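Local coordinates for protein pyruvate kinase (Pyrobaculum aerophilum, PDB 3QTG) that catalyses the last step of glycolysis, the interconversion of phosphoenolpyruvate and ADP with pyruvate and ATP, using a divalent metal cation, at residues 305-315 with 337-348. Numbering follows the deposited sequence.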
ATOM      1  N   ILE A 305      29.451  -4.975  20.468  1.00 39.77           N
ATOM      2  CA  ILE A 305      28.311  -4.094  20.745  1.00 40.01           C
ATOM      3  C   ILE A 305      27.444  -3.902  19.486  1.00 39.59           C
ATOM      4  O   ILE A 305      26.245  -4.093  19.542  1.00 39.26           O
ATOM      5  CB  ILE A 305      28.768  -2.724  21.337  1.00 40.84           C
ATOM      6  CG1 ILE A 305      29.339  -2.925  22.753  1.00 41.33           C
ATOM      7  CG2 ILE A 305      27.623  -1.709  21.326  1.00 40.53           C
ATOM      8  CD1 ILE A 305      30.349  -1.893  23.180  1.00 40.63           C
ATOM      9  N   ASN A 306      28.043  -3.536  18.357  1.00 39.79           N
ATOM     10  CA  ASN A 306      27.265  -3.451  17.113  1.00 40.74           C
ATOM     11  C   ASN A 306      26.545  -4.774  16.738  1.00 40.06           C
ATOM     12  O   ASN A 306      25.375  -4.748  16.346  1.00 39.74           O
ATOM     13  CB  ASN A 306      28.117  -2.941  15.956  1.00 40.83           C
ATOM     14  CG  ASN A 306      28.496  -1.477  16.108  1.00 43.43           C
ATOM     15  OD1 ASN A 306      29.681  -1.115  16.078  1.00 46.47           O
ATOM     16  ND2 ASN A 306      27.499  -0.623  16.255  1.00 44.67           N
ATOM     17  N   ASP A 307      27.247  -5.903  16.883  1.00 39.40           N
ATOM     18  CA  ASP A 307      26.691  -7.260  16.630  1.00 39.50           C
ATOM     19  C   ASP A 307      25.424  -7.550  17.456  1.00 38.71           C
ATOM     20  O   ASP A 307      24.378  -7.888  16.900  1.00 38.49           O
ATOM     21  CB  ASP A 307      27.776  -8.309  16.897  1.00 39.89           C
ATOM     22  CG  ASP A 307      27.417  -9.709  16.384  1.00 43.13           C
ATOM     23  OD1 ASP A 307      26.413  -9.877  15.653  1.00 44.60           O
ATOM     24  OD2 ASP A 307      28.171 -10.657  16.726  1.00 45.55           O
ATOM     25  N   VAL A 308      25.512  -7.371  18.773  1.00 37.92           N
ATOM     26  CA  VAL A 308      24.367  -7.539  19.671  1.00 37.51           C
ATOM     27  C   VAL A 308      23.250  -6.548  19.315  1.00 37.32           C
ATOM     28  O   VAL A 308      22.068  -6.912  19.291  1.00 36.09           O
ATOM     29  CB  VAL A 308      24.769  -7.337  21.162  1.00 37.62           C
ATOM     30  CG1 VAL A 308      23.526  -7.404  22.110  1.00 36.93           C
ATOM     31  CG2 VAL A 308      25.806  -8.358  21.584  1.00 37.55           C
ATOM     32  N   PHE A 309      23.636  -5.290  19.065  1.00 37.45           N
ATOM     33  CA  PHE A 309      22.664  -4.260  18.765  1.00 37.07           C
ATOM     34  C   PHE A 309      21.871  -4.680  17.512  1.00 37.05           C
ATOM     35  O   PHE A 309      20.666  -4.699  17.542  1.00 36.82           O
ATOM     36  CB  PHE A 309      23.331  -2.890  18.594  1.00 37.76           C
ATOM     37  CG  PHE A 309      22.362  -1.783  18.271  1.00 38.07           C
ATOM     38  CD1 PHE A 309      21.801  -1.012  19.289  1.00 38.68           C
ATOM     39  CD2 PHE A 309      21.992  -1.527  16.952  1.00 38.58           C
ATOM     40  CE1 PHE A 309      20.902   0.009  18.992  1.00 39.16           C
ATOM     41  CE2 PHE A 309      21.078  -0.515  16.640  1.00 39.61           C
ATOM     42  CZ  PHE A 309      20.536   0.252  17.658  1.00 39.50           C
ATOM     43  N   THR A 310      22.552  -5.058  16.439  1.00 37.23           N
ATOM     44  CA  THR A 310      21.862  -5.388  15.184  1.00 38.15           C
ATOM     45  C   THR A 310      21.111  -6.734  15.191  1.00 38.00           C
ATOM     46  O   THR A 310      20.036  -6.864  14.597  1.00 38.76           O
ATOM     47  CB  THR A 310      22.802  -5.290  13.975  1.00 38.20           C
ATOM     48  OG1 THR A 310      23.945  -6.111  14.198  1.00 39.19           O
ATOM     49  CG2 THR A 310      23.285  -3.862  13.776  1.00 37.73           C
ATOM     50  N   THR A 311      21.664  -7.735  15.859  1.00 37.75           N
ATOM     51  CA  THR A 311      20.937  -8.996  16.065  1.00 36.98           C
ATOM     52  C   THR A 311      19.598  -8.762  16.798  1.00 36.89           C
ATOM     53  O   THR A 311      18.548  -9.240  16.337  1.00 36.17           O
ATOM     54  CB  THR A 311      21.839 -10.025  16.796  1.00 37.24           C
ATOM     55  OG1 THR A 311      22.976 -10.306  15.963  1.00 37.22           O
ATOM     56  CG2 THR A 311      21.107 -11.318  17.088  1.00 36.27           C
ATOM     57  N   ALA A 312      19.637  -8.016  17.912  1.00 36.12           N
ATOM     58  CA  ALA A 312      18.420  -7.653  18.638  1.00 36.67           C
ATOM     59  C   ALA A 312      17.403  -6.842  17.804  1.00 37.18           C
ATOM     60  O   ALA A 312      16.194  -7.078  17.925  1.00 36.87           O
ATOM     61  CB  ALA A 312      18.742  -6.929  19.960  1.00 35.51           C
ATOM     62  N   SER A 313      17.896  -5.906  16.982  1.00 37.98           N
ATOM     63  CA  SER A 313      17.064  -5.095  16.064  1.00 39.50           C
ATOM     64  C   SER A 313      16.214  -5.885  15.097  1.00 39.27           C
ATOM     65  O   SER A 313      15.158  -5.412  14.687  1.00 38.48           O
ATOM     66  CB  SER A 313      17.933  -4.163  15.215  1.00 39.87           C
ATOM     67  OG  SER A 313      18.396  -3.103  16.008  1.00 44.37           O
ATOM     68  N   MET A 314      16.704  -7.062  14.699  1.00 39.82           N
ATOM     69  CA  MET A 314      15.974  -7.948  13.789  1.00 41.48           C
ATOM     70  C   MET A 314      14.672  -8.413  14.415  1.00 38.77           C
ATOM     71  O   MET A 314      13.786  -8.894  13.723  1.00 38.15           O
ATOM     72  CB  MET A 314      16.792  -9.196  13.472  1.00 41.05           C
ATOM     73  CG  MET A 314      17.976  -9.025  12.554  1.00 44.99           C
ATOM     74  SD  MET A 314      18.593 -10.690  12.129  1.00 49.01           S
ATOM     75  CE  MET A 314      17.495 -11.041  10.758  1.00 49.96           C
ATOM     76  N   GLY A 315      14.578  -8.298  15.737  1.00 37.51           N
ATOM     77  CA  GLY A 315      13.358  -8.653  16.456  1.00 36.02           C
ATOM     78  C   GLY A 315      13.332 -10.072  17.009  1.00 35.46           C
ATOM     79  O   GLY A 315      12.259 -10.627  17.195  1.00 35.09           O
ATOM     80  N   TRP A 337      26.503  -5.888  30.518  1.00 46.20           N
ATOM     81  CA  TRP A 337      26.669  -5.312  29.179  1.00 45.57           C
ATOM     82  C   TRP A 337      25.605  -5.745  28.161  1.00 44.87           C
ATOM     83  O   TRP A 337      25.171  -4.931  27.346  1.00 44.07           O
ATOM     84  CB  TRP A 337      28.068  -5.584  28.644  1.00 45.98           C
ATOM     85  CG  TRP A 337      29.015  -4.497  29.001  1.00 47.37           C
ATOM     86  CD1 TRP A 337      29.943  -4.505  30.012  1.00 48.51           C
ATOM     87  CD2 TRP A 337      29.123  -3.220  28.369  1.00 47.71           C
ATOM     88  NE1 TRP A 337      30.622  -3.320  30.035  1.00 47.77           N
ATOM     89  CE2 TRP A 337      30.143  -2.508  29.043  1.00 48.27           C
ATOM     90  CE3 TRP A 337      28.466  -2.609  27.290  1.00 47.60           C
ATOM     91  CZ2 TRP A 337      30.525  -1.210  28.674  1.00 48.84           C
ATOM     92  CZ3 TRP A 337      28.839  -1.312  26.927  1.00 48.13           C
ATOM     93  CH2 TRP A 337      29.861  -0.629  27.620  1.00 49.41           C
ATOM     94  N   LEU A 338      25.182  -7.012  28.221  1.00 44.34           N
ATOM     95  CA  LEU A 338      24.054  -7.490  27.400  1.00 44.17           C
ATOM     96  C   LEU A 338      22.791  -6.625  27.573  1.00 44.75           C
ATOM     97  O   LEU A 338      22.218  -6.113  26.601  1.00 44.24           O
ATOM     98  CB  LEU A 338      23.723  -8.954  27.712  1.00 43.23           C
ATOM     99  CG  LEU A 338      22.641  -9.517  26.784  1.00 42.92           C
ATOM    100  CD1 LEU A 338      23.003  -9.308  25.277  1.00 41.55           C
ATOM    101  CD2 LEU A 338      22.347 -10.990  27.083  1.00 42.86           C
ATOM    102  N   SER A 339      22.392  -6.468  28.830  1.00 45.35           N
ATOM    103  CA  SER A 339      21.185  -5.754  29.225  1.00 45.74           C
ATOM    104  C   SER A 339      21.254  -4.264  28.892  1.00 46.24           C
ATOM    105  O   SER A 339      20.270  -3.669  28.438  1.00 46.25           O
ATOM    106  CB  SER A 339      20.975  -5.958  30.730  1.00 45.77           C
ATOM    107  OG  SER A 339      19.668  -5.633  31.110  1.00 46.04           O
ATOM    108  N   ARG A 340      22.424  -3.677  29.128  1.00 46.72           N
ATOM    109  CA  ARG A 340      22.698  -2.281  28.814  1.00 47.32           C
ATOM    110  C   ARG A 340      22.567  -2.001  27.304  1.00 46.94           C
ATOM    111  O   ARG A 340      21.907  -1.044  26.912  1.00 47.18           O
ATOM    112  CB  ARG A 340      24.103  -1.933  29.300  1.00 47.91           C
ATOM    113  CG  ARG A 340      24.453  -0.465  29.243  1.00 50.93           C
ATOM    114  CD  ARG A 340      25.929  -0.251  29.601  1.00 58.13           C
ATOM    115  NE  ARG A 340      26.405  -1.178  30.641  1.00 61.56           N
ATOM    116  CZ  ARG A 340      27.455  -0.949  31.430  1.00 64.97           C
ATOM    117  NH1 ARG A 340      28.143   0.188  31.304  1.00 66.37           N
ATOM    118  NH2 ARG A 340      27.817  -1.849  32.351  1.00 64.38           N
ATOM    119  N   ILE A 341      23.193  -2.835  26.469  1.00 46.11           N
ATOM    120  CA  ILE A 341      23.084  -2.709  24.996  1.00 45.38           C
ATOM    121  C   ILE A 341      21.639  -2.789  24.522  1.00 45.48           C
ATOM    122  O   ILE A 341      21.233  -2.038  23.641  1.00 45.41           O
ATOM    123  CB  ILE A 341      23.924  -3.774  24.230  1.00 45.11           C
ATOM    124  CG1 ILE A 341      25.428  -3.573  24.492  1.00 44.61           C
ATOM    125  CG2 ILE A 341      23.601  -3.732  22.690  1.00 44.89           C
ATOM    126  CD1 ILE A 341      26.301  -4.791  24.187  1.00 43.54           C
ATOM    127  N   LEU A 342      20.876  -3.707  25.107  1.00 45.90           N
ATOM    128  CA  LEU A 342      19.483  -3.929  24.723  1.00 46.66           C
ATOM    129  C   LEU A 342      18.606  -2.711  25.008  1.00 48.11           C
ATOM    130  O   LEU A 342      17.692  -2.389  24.233  1.00 47.99           O
ATOM    131  CB  LEU A 342      18.916  -5.197  25.391  1.00 45.82           C
ATOM    132  CG  LEU A 342      19.561  -6.517  24.937  1.00 45.37           C
ATOM    133  CD1 LEU A 342      18.934  -7.747  25.606  1.00 42.90           C
ATOM    134  CD2 LEU A 342      19.542  -6.650  23.433  1.00 43.73           C
ATOM    135  N   MET A 343      18.898  -2.027  26.114  1.00 49.49           N
ATOM    136  CA  MET A 343      18.170  -0.819  26.481  1.00 51.56           C
ATOM    137  C   MET A 343      18.334   0.285  25.444  1.00 51.07           C
ATOM    138  O   MET A 343      17.544   1.217  25.396  1.00 51.86           O
ATOM    139  CB  MET A 343      18.579  -0.338  27.880  1.00 52.17           C
ATOM    140  CG  MET A 343      18.111  -1.294  28.970  1.00 52.47           C
ATOM    141  SD  MET A 343      18.471  -0.753  30.651  1.00 56.06           S
ATOM    142  CE  MET A 343      17.664  -2.070  31.590  1.00 55.16           C
ATOM    143  N   ASN A 344      19.346   0.156  24.595  1.00 50.54           N
ATOM    144  CA  ASN A 344      19.588   1.131  23.534  1.00 50.35           C
ATOM    145  C   ASN A 344      18.952   0.773  22.197  1.00 49.39           C
ATOM    146  O   ASN A 344      18.896   1.620  21.306  1.00 49.90           O
ATOM    147  CB  ASN A 344      21.092   1.327  23.325  1.00 50.42           C
ATOM    148  CG  ASN A 344      21.738   2.054  24.472  1.00 52.16           C
ATOM    149  OD1 ASN A 344      21.706   3.292  24.539  1.00 50.51           O
ATOM    150  ND2 ASN A 344      22.314   1.288  25.409  1.00 51.96           N
ATOM    151  N   VAL A 345      18.498  -0.470  22.050  1.00 47.85           N
ATOM    152  CA  VAL A 345      18.048  -0.981  20.748  1.00 47.12           C
ATOM    153  C   VAL A 345      16.833  -0.226  20.171  1.00 47.10           C
ATOM    154  O   VAL A 345      15.870   0.040  20.868  1.00 46.47           O
ATOM    155  CB  VAL A 345      17.812  -2.528  20.764  1.00 46.14           C
ATOM    156  CG1 VAL A 345      17.236  -3.013  19.448  1.00 44.59           C
ATOM    157  CG2 VAL A 345      19.126  -3.258  21.023  1.00 46.85           C
ATOM    158  N   GLU A 346      16.903   0.145  18.898  1.00 47.80           N
ATOM    159  CA  GLU A 346      15.684   0.500  18.189  1.00 48.93           C
ATOM    160  C   GLU A 346      15.448  -0.577  17.149  1.00 47.84           C
ATOM    161  O   GLU A 346      16.367  -1.003  16.451  1.00 47.63           O
ATOM    162  CB  GLU A 346      15.713   1.925  17.612  1.00 49.19           C
ATOM    163  CG  GLU A 346      16.542   2.122  16.358  1.00 51.73           C
ATOM    164  CD  GLU A 346      16.442   3.547  15.779  1.00 53.96           C
ATOM    165  OE1 GLU A 346      16.444   4.526  16.572  1.00 58.83           O
ATOM    166  OE2 GLU A 346      16.356   3.684  14.525  1.00 59.15           O
ATOM    167  N   TYR A 347      14.217  -1.047  17.097  1.00 47.70           N
ATOM    168  CA  TYR A 347      13.889  -2.262  16.381  1.00 47.80           C
ATOM    169  C   TYR A 347      13.487  -1.934  14.971  1.00 49.69           C
ATOM    170  O   TYR A 347      12.729  -0.996  14.735  1.00 49.74           O
ATOM    171  CB  TYR A 347      12.770  -3.012  17.103  1.00 45.74           C
ATOM    172  CG  TYR A 347      13.225  -3.552  18.443  1.00 43.84           C
ATOM    173  CD1 TYR A 347      13.955  -4.737  18.519  1.00 41.50           C
ATOM    174  CD2 TYR A 347      12.956  -2.866  19.625  1.00 41.73           C
ATOM    175  CE1 TYR A 347      14.407  -5.223  19.734  1.00 41.29           C
ATOM    176  CE2 TYR A 347      13.408  -3.361  20.867  1.00 40.60           C
ATOM    177  CZ  TYR A 347      14.118  -4.540  20.903  1.00 41.81           C
ATOM    178  OH  TYR A 347      14.577  -5.057  22.093  1.00 43.06           O
ATOM    179  N   GLN A 348      13.997  -2.705  14.029  1.00 51.86           N
ATOM    180  CA  GLN A 348      13.623  -2.482  12.651  1.00 54.95           C
ATOM    181  C   GLN A 348      12.473  -3.379  12.269  1.00 55.84           C
ATOM    182  O   GLN A 348      12.599  -4.597  12.334  1.00 56.19           O
ATOM    183  CB  GLN A 348      14.812  -2.643  11.720  1.00 55.32           C
ATOM    184  CG  GLN A 348      15.448  -1.299  11.399  1.00 58.89           C
ATOM    185  CD  GLN A 348      16.839  -1.426  10.794  1.00 63.03           C
ATOM    186  OE1 GLN A 348      17.183  -0.696   9.855  1.00 64.24           O
ATOM    187  NE2 GLN A 348      17.652  -2.350  11.333  1.00 62.69           N
TER
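Ser-313 OG lies 3.0 Å from Glu-346 O and 3.2 Å from Phe-309 O one helical turn back; its single proton can serve either carbonyl, and Arg-271 of the second subunit adds a weak bond. The hydroxyl also touches Val-345 CG1. Two residues beyond Glu-346, Gln-348 N donates to Ser-313 O (3.0 Å, N-H...O 154°); this bond, and the serine hydroxyl when its proton turns to Glu-346 O, join the C-terminal part of helix 302-313 to the extended chain that follows helix 331-343. Between them Tyr-347 turns its ring edge to Ala-312 O, CE1 at 3.1 Å, while Val-345 CG1 covers one ring face; the Tyr-347 hydroxyl hydrogen-bonds Thr-17. Phe-309, its CG anti to the backbone N (chi1 180°), runs antiparallel alongside the Val-345 side chain, bringing CE1 within 3.5 Å of Val-345 CA and presenting its edge to Asn-344 O. Cutting the ring back to an alanine would probably open a gap beside Val-345 and leave Asn-344 O without its ring-edge neighbour. Toward the N-terminal side, the axes of 305-313 and 337-343 cross at -57° and come within 9.4 Å. Ile-341 CG2 and Leu-338 CD1 both meet Val-308 CG1, each 3.7 Å away, and Leu-342 CD2 packs on Ala-312 CB; Val-308, Leu-338 and Leu-342 also reach strand 318-321, the barrel's eighth. The chemistry thus divides: aliphatic packing joins these TIM-barrel helices, whereas polar links to backbone carbonyls hold the outgoing chain beside the subunit interface, where Glu-346 salt-bridges Arg-271 of the second subunit.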